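Local coordinates for DNA mimic protein DMP12 (PDB 3W1O) that mimics DNA and binds the dimeric histone-like protein HU at its DNA-binding sites, probably regulating HU rather than blocking it completely, at residues A[5-13]-A[29-40]. Residues are numbered along the deposited sequence; the frame is centred on the assembly and turned at random.
Sequences HNLLIFCLK and YKNIQSETVVEI
The ring of Y29, at the end of helix 21-30, is sandwiched between H5 and L8, and shows how one aromatic side chain can tie the end of a helix to the start of a strand. On one face the imidazole of H5 lies almost parallel, the planes 5° apart and the centroids 3.8 Å from each other. On the opposite face CD1 of L8 points at the ring centre, a CH-pi contact 3.5 Å from the Y29 centroid. At the edge, Y29 OH donates to N6 O at 2.7 Å, so the hydroxyl end is held by a hydrogen bond while H5 and L8 cover the two faces.

L8 can be followed outward from the strand. Its CB passes V38 O; CG, anti to the carbonyl carbon (chi1 -58°), already reaches CE1 of Y29; there the chain forks, CD1 going to the ring while CD2 meets I32 CD1 at 3.6 Å and CA of E39. Beside it, N6 ND2 donates to E39 OE2 from above the carboxylate plane, amide and carboxylate standing nearly perpendicular.

Strands 7-10 and 37-40 run antiparallel, with I9 and V38 exchanging two backbone bonds, V38 N to I9 O being 2.7 Å. I9 and I40 touch through their CD1 atoms on the face shared with L7 and V38. Beyond the strands T36 continues the hydrogen bonding: its O accepts from C11 N, and OG1, itself receiving a bond from S34 OG, donates to C11 O at 2.8 Å.

Strand 7-10 also pairs with 115-118, making it interior, whereas 37-40 is outermost; with helix 21-30 between them in the chain, the two form an antiparallel strand-helix-strand unit at one side of a four-stranded antiparallel sheet.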
ATOM      1  N   HIS A   5       2.829  -3.879 -15.560  1.00 42.56           N
ATOM      2  CA  HIS A   5       2.957  -2.759 -14.567  1.00 41.39           C
ATOM      3  C   HIS A   5       2.660  -3.228 -13.137  1.00 38.49           C
ATOM      4  O   HIS A   5       1.499  -3.473 -12.823  1.00 39.58           O
ATOM      5  CB  HIS A   5       2.049  -1.580 -14.945  1.00 42.13           C
ATOM      6  CG  HIS A   5       2.801  -0.331 -15.281  1.00 44.69           C
ATOM      7  ND1 HIS A   5       2.177   0.815 -15.722  1.00 47.57           N
ATOM      8  CD2 HIS A   5       4.127  -0.053 -15.258  1.00 48.10           C
ATOM      9  CE1 HIS A   5       3.084   1.753 -15.942  1.00 48.18           C
ATOM     10  NE2 HIS A   5       4.275   1.253 -15.666  1.00 49.48           N
ATOM     11  N   ASN A   6       3.699  -3.359 -12.290  1.00 34.05           N
ATOM     12  CA  ASN A   6       3.537  -3.941 -10.942  1.00 28.40           C
ATOM     13  C   ASN A   6       2.506  -3.172 -10.118  1.00 25.27           C
ATOM     14  O   ASN A   6       2.296  -1.995 -10.340  1.00 25.28           O
ATOM     15  CB  ASN A   6       4.868  -3.941 -10.198  1.00 27.80           C
ATOM     16  CG  ASN A   6       5.830  -4.968 -10.732  1.00 30.62           C
ATOM     17  OD1 ASN A   6       5.473  -6.122 -10.917  1.00 31.01           O
ATOM     18  ND2 ASN A   6       7.066  -4.557 -10.942  1.00 31.24           N
ATOM     19  N   LEU A   7       1.909  -3.856  -9.163  1.00 21.70           N
ATOM     20  CA  LEU A   7       1.020  -3.275  -8.149  1.00 21.97           C
ATOM     21  C   LEU A   7       1.797  -2.287  -7.311  1.00 19.96           C
ATOM     22  O   LEU A   7       2.911  -2.589  -6.902  1.00 19.58           O
ATOM     23  CB  LEU A   7       0.480  -4.395  -7.244  1.00 20.22           C
ATOM     24  CG  LEU A   7      -0.159  -4.040  -5.896  1.00 21.87           C
ATOM     25  CD1 LEU A   7      -1.394  -3.139  -6.149  1.00 23.04           C
ATOM     26  CD2 LEU A   7      -0.527  -5.368  -5.263  1.00 22.88           C
ATOM     27  N   LEU A   8       1.209  -1.112  -7.067  1.00 20.04           N
ATOM     28  CA  LEU A   8       1.863  -0.154  -6.172  1.00 18.94           C
ATOM     29  C   LEU A   8       0.993   0.102  -4.975  1.00 19.04           C
ATOM     30  O   LEU A   8      -0.229   0.203  -5.083  1.00 18.34           O
ATOM     31  CB  LEU A   8       2.172   1.164  -6.875  1.00 19.61           C
ATOM     32  CG  LEU A   8       3.065   1.132  -8.134  1.00 21.67           C
ATOM     33  CD1 LEU A   8       3.293   2.573  -8.590  1.00 25.99           C
ATOM     34  CD2 LEU A   8       4.399   0.408  -7.892  1.00 22.72           C
ATOM     35  N   ILE A   9       1.633   0.224  -3.821  1.00 18.38           N
ATOM     36  CA  ILE A   9       0.940   0.793  -2.650  1.00 16.99           C
ATOM     37  C   ILE A   9       1.806   1.980  -2.302  1.00 17.81           C
ATOM     38  O   ILE A   9       3.011   1.802  -2.085  1.00 18.45           O
ATOM     39  CB  ILE A   9       0.926  -0.207  -1.511  1.00 15.83           C
ATOM     40  CG1 ILE A   9       0.060  -1.426  -1.926  1.00 16.30           C
ATOM     41  CG2 ILE A   9       0.473   0.488  -0.182  1.00 17.05           C
ATOM     42  CD1 ILE A   9      -0.051  -2.553  -0.881  1.00 18.06           C
ATOM     43  N   PHE A  10       1.255   3.186  -2.299  1.00 15.95           N
ATOM     44  CA  PHE A  10       2.120   4.321  -2.078  1.00 17.53           C
ATOM     45  C   PHE A  10       1.398   5.555  -1.534  1.00 17.91           C
ATOM     46  O   PHE A  10       0.134   5.603  -1.552  1.00 19.24           O
ATOM     47  CB  PHE A  10       2.838   4.703  -3.397  1.00 16.52           C
ATOM     48  CG  PHE A  10       1.959   5.435  -4.402  1.00 18.82           C
ATOM     49  CD1 PHE A  10       1.941   6.835  -4.457  1.00 18.16           C
ATOM     50  CD2 PHE A  10       1.132   4.713  -5.260  1.00 20.23           C
ATOM     51  CE1 PHE A  10       1.054   7.519  -5.373  1.00 18.86           C
ATOM     52  CE2 PHE A  10       0.285   5.384  -6.164  1.00 21.02           C
ATOM     53  CZ  PHE A  10       0.272   6.796  -6.215  1.00 20.27           C
ATOM     54  N   CYS A  11       2.209   6.535  -1.110  1.00 19.57           N
ATOM     55  CA  CYS A  11       1.723   7.911  -0.945  1.00 20.47           C
ATOM     56  C   CYS A  11       2.768   8.807  -1.551  1.00 21.08           C
ATOM     57  O   CYS A  11       3.869   8.358  -1.891  1.00 20.57           O
ATOM     58  CB  CYS A  11       1.417   8.224   0.539  1.00 20.99           C
ATOM     59  SG  CYS A  11       2.889   8.196   1.580  1.00 22.18           S
ATOM     60  N   LEU A  12       2.402  10.062  -1.810  1.00 20.86           N
ATOM     61  CA  LEU A  12       3.348  11.045  -2.209  1.00 22.12           C
ATOM     62  C   LEU A  12       4.296  11.356  -1.059  1.00 23.53           C
ATOM     63  O   LEU A  12       3.934  11.241   0.138  1.00 22.66           O
ATOM     64  CB  LEU A  12       2.640  12.319  -2.603  1.00 22.25           C
ATOM     65  CG  LEU A  12       1.683  12.126  -3.769  1.00 22.72           C
ATOM     66  CD1 LEU A  12       1.089  13.464  -4.297  1.00 22.41           C
ATOM     67  CD2 LEU A  12       2.400  11.400  -4.878  1.00 26.85           C
ATOM     68  N   LYS A  13       5.479  11.788  -1.439  1.00 24.67           N
ATOM     69  CA  LYS A  13       6.421  12.357  -0.492  1.00 26.86           C
ATOM     70  C   LYS A  13       5.959  13.686   0.090  1.00 28.20           C
ATOM     71  O   LYS A  13       5.201  14.410  -0.536  1.00 27.76           O
ATOM     72  CB  LYS A  13       7.725  12.619  -1.205  1.00 28.51           C
ATOM     73  CG  LYS A  13       8.564  11.396  -1.285  1.00 30.40           C
ATOM     74  CD  LYS A  13       9.673  11.658  -2.256  1.00 38.57           C
ATOM     75  CE  LYS A  13      10.862  10.835  -1.941  1.00 41.30           C
ATOM     76  NZ  LYS A  13      11.975  11.488  -2.704  1.00 42.76           N
ATOM     77  N   TYR A  29       5.209   5.539 -10.350  1.00 22.69           N
ATOM     78  CA  TYR A  29       5.977   4.632 -11.235  1.00 24.59           C
ATOM     79  C   TYR A  29       7.336   5.195 -11.562  1.00 26.05           C
ATOM     80  O   TYR A  29       8.274   4.422 -11.804  1.00 26.72           O
ATOM     81  CB  TYR A  29       5.207   4.310 -12.523  1.00 24.18           C
ATOM     82  CG  TYR A  29       4.195   3.208 -12.300  1.00 25.64           C
ATOM     83  CD1 TYR A  29       4.603   1.910 -11.951  1.00 24.57           C
ATOM     84  CD2 TYR A  29       2.831   3.463 -12.408  1.00 24.72           C
ATOM     85  CE1 TYR A  29       3.657   0.888 -11.723  1.00 27.84           C
ATOM     86  CE2 TYR A  29       1.890   2.457 -12.188  1.00 25.65           C
ATOM     87  CZ  TYR A  29       2.293   1.182 -11.854  1.00 26.37           C
ATOM     88  OH  TYR A  29       1.332   0.203 -11.619  1.00 28.26           O
ATOM     89  N   LYS A  30       7.438   6.529 -11.560  1.00 24.76           N
ATOM     90  CA  LYS A  30       8.732   7.228 -11.723  1.00 26.99           C
ATOM     91  C   LYS A  30       9.574   7.369 -10.458  1.00 25.53           C
ATOM     92  O   LYS A  30      10.729   7.807 -10.540  1.00 25.29           O
ATOM     93  CB  LYS A  30       8.510   8.645 -12.274  1.00 26.72           C
ATOM     94  CG  LYS A  30       8.126   8.641 -13.757  1.00 33.15           C
ATOM     95  CD  LYS A  30       7.413   9.947 -14.122  1.00 38.75           C
ATOM     96  CE  LYS A  30       8.400  10.992 -14.594  1.00 43.63           C
ATOM     97  NZ  LYS A  30       7.650  12.018 -15.394  1.00 49.22           N
ATOM     98  N   ASN A  31       9.002   7.045  -9.300  1.00 22.12           N
ATOM     99  CA  ASN A  31       9.711   7.203  -8.018  1.00 22.09           C
ATOM    100  C   ASN A  31       9.677   5.936  -7.203  1.00 21.77           C
ATOM    101  O   ASN A  31       9.437   5.942  -5.976  1.00 21.79           O
ATOM    102  CB  ASN A  31       9.089   8.364  -7.246  1.00 20.81           C
ATOM    103  CG  ASN A  31       9.497   9.691  -7.837  1.00 24.89           C
ATOM    104  OD1 ASN A  31      10.597  10.162  -7.548  1.00 26.80           O
ATOM    105  ND2 ASN A  31       8.663  10.262  -8.738  1.00 22.44           N
ATOM    106  N   ILE A  32       9.880   4.831  -7.900  1.00 22.60           N
ATOM    107  CA  ILE A  32       9.947   3.541  -7.211  1.00 24.31           C
ATOM    108  C   ILE A  32      11.092   3.542  -6.196  1.00 24.00           C
ATOM    109  O   ILE A  32      11.078   2.736  -5.272  1.00 25.58           O
ATOM    110  CB  ILE A  32      10.096   2.344  -8.174  1.00 25.11           C
ATOM    111  CG1 ILE A  32       8.901   2.273  -9.130  1.00 29.71           C
ATOM    112  CG2 ILE A  32      10.299   1.034  -7.380  1.00 26.66           C
ATOM    113  CD1 ILE A  32       7.656   1.869  -8.507  1.00 31.46           C
ATOM    114  N   GLN A  33      12.046   4.450  -6.314  1.00 23.36           N
ATOM    115  CA  GLN A  33      13.095   4.466  -5.273  1.00 25.83           C
ATOM    116  C   GLN A  33      12.549   5.008  -3.954  1.00 24.73           C
ATOM    117  O   GLN A  33      13.153   4.806  -2.899  1.00 22.71           O
ATOM    118  CB  GLN A  33      14.322   5.272  -5.695  1.00 27.13           C
ATOM    119  CG  GLN A  33      14.191   6.769  -5.603  1.00 30.86           C
ATOM    120  CD  GLN A  33      13.152   7.367  -6.529  1.00 38.11           C
ATOM    121  OE1 GLN A  33      12.802   6.789  -7.580  1.00 36.83           O
ATOM    122  NE2 GLN A  33      12.649   8.557  -6.148  1.00 38.00           N
ATOM    123  N   SER A  34      11.415   5.740  -4.018  1.00 23.51           N
ATOM    124  CA  SER A  34      10.890   6.348  -2.799  1.00 22.48           C
ATOM    125  C   SER A  34      10.530   5.351  -1.678  1.00 22.14           C
ATOM    126  O   SER A  34       9.928   4.299  -1.918  1.00 21.50           O
ATOM    127  CB  SER A  34       9.714   7.300  -3.129  1.00 21.54           C
ATOM    128  OG  SER A  34       9.131   7.788  -1.924  1.00 22.91           O
ATOM    129  N   GLU A  35      10.858   5.724  -0.436  1.00 21.48           N
ATOM    130  CA  GLU A  35      10.426   5.005   0.741  1.00 21.12           C
ATOM    131  C   GLU A  35       8.887   5.017   0.845  1.00 19.90           C
ATOM    132  O   GLU A  35       8.299   4.229   1.586  1.00 19.27           O
ATOM    133  CB  GLU A  35      11.033   5.654   2.024  1.00 21.85           C
ATOM    134  CG  GLU A  35      10.396   6.992   2.421  1.00 23.71           C
ATOM    135  CD  GLU A  35      11.083   7.598   3.623  1.00 30.87           C
ATOM    136  OE1 GLU A  35      10.810   7.108   4.736  1.00 28.83           O
ATOM    137  OE2 GLU A  35      11.861   8.550   3.444  1.00 29.32           O
ATOM    138  N   THR A  36       8.246   5.888   0.075  1.00 18.52           N
ATOM    139  CA  THR A  36       6.768   6.038   0.166  1.00 18.17           C
ATOM    140  C   THR A  36       6.065   5.163  -0.855  1.00 19.56           C
ATOM    141  O   THR A  36       4.838   5.189  -0.930  1.00 18.09           O
ATOM    142  CB  THR A  36       6.288   7.487  -0.054  1.00 17.38           C
ATOM    143  OG1 THR A  36       6.572   7.901  -1.412  1.00 18.00           O
ATOM    144  CG2 THR A  36       6.985   8.455   0.985  1.00 19.01           C
ATOM    145  N   VAL A  37       6.843   4.395  -1.634  1.00 19.65           N
ATOM    146  CA  VAL A  37       6.278   3.600  -2.713  1.00 21.08           C
ATOM    147  C   VAL A  37       6.663   2.164  -2.467  1.00 22.08           C
ATOM    148  O   VAL A  37       7.870   1.851  -2.271  1.00 22.86           O
ATOM    149  CB  VAL A  37       6.736   4.026  -4.118  1.00 21.92           C
ATOM    150  CG1 VAL A  37       6.248   2.981  -5.168  1.00 24.22           C
ATOM    151  CG2 VAL A  37       6.253   5.412  -4.478  1.00 21.41           C
ATOM    152  N   VAL A  38       5.676   1.276  -2.447  1.00 20.70           N
ATOM    153  CA  VAL A  38       6.007  -0.140  -2.430  1.00 21.28           C
ATOM    154  C   VAL A  38       5.601  -0.720  -3.799  1.00 22.19           C
ATOM    155  O   VAL A  38       4.448  -0.657  -4.171  1.00 20.04           O
ATOM    156  CB  VAL A  38       5.270  -0.893  -1.322  1.00 22.31           C
ATOM    157  CG1 VAL A  38       5.709  -2.360  -1.304  1.00 21.78           C
ATOM    158  CG2 VAL A  38       5.558  -0.252   0.052  1.00 24.12           C
ATOM    159  N   GLU A  39       6.552  -1.317  -4.512  1.00 20.47           N
ATOM    160  CA  GLU A  39       6.270  -2.003  -5.758  1.00 21.23           C
ATOM    161  C   GLU A  39       6.154  -3.478  -5.432  1.00 22.01           C
ATOM    162  O   GLU A  39       7.027  -4.029  -4.754  1.00 23.93           O
ATOM    163  CB  GLU A  39       7.473  -1.774  -6.692  1.00 22.90           C
ATOM    164  CG  GLU A  39       7.377  -2.474  -8.010  1.00 26.59           C
ATOM    165  CD  GLU A  39       8.651  -2.289  -8.813  1.00 29.62           C
ATOM    166  OE1 GLU A  39       9.767  -2.335  -8.227  1.00 31.25           O
ATOM    167  OE2 GLU A  39       8.503  -2.107 -10.026  1.00 30.26           O
ATOM    168  N   ILE A  40       5.101  -4.139  -5.914  1.00 20.19           N
ATOM    169  CA  ILE A  40       4.824  -5.501  -5.510  1.00 19.88           C
ATOM    170  C   ILE A  40       4.699  -6.352  -6.756  1.00 20.32           C
ATOM    171  O   ILE A  40       3.834  -6.096  -7.572  1.00 20.33           O
ATOM    172  CB  ILE A  40       3.545  -5.601  -4.685  1.00 20.26           C
ATOM    173  CG1 ILE A  40       3.639  -4.627  -3.519  1.00 19.09           C
ATOM    174  CG2 ILE A  40       3.355  -7.053  -4.121  1.00 20.84           C
ATOM    175  CD1 ILE A  40       2.405  -4.637  -2.555  1.00 23.60           C
TER
HETATM  176  O   HOH W   1      13.201   9.158  -3.097  1.00 31.69           O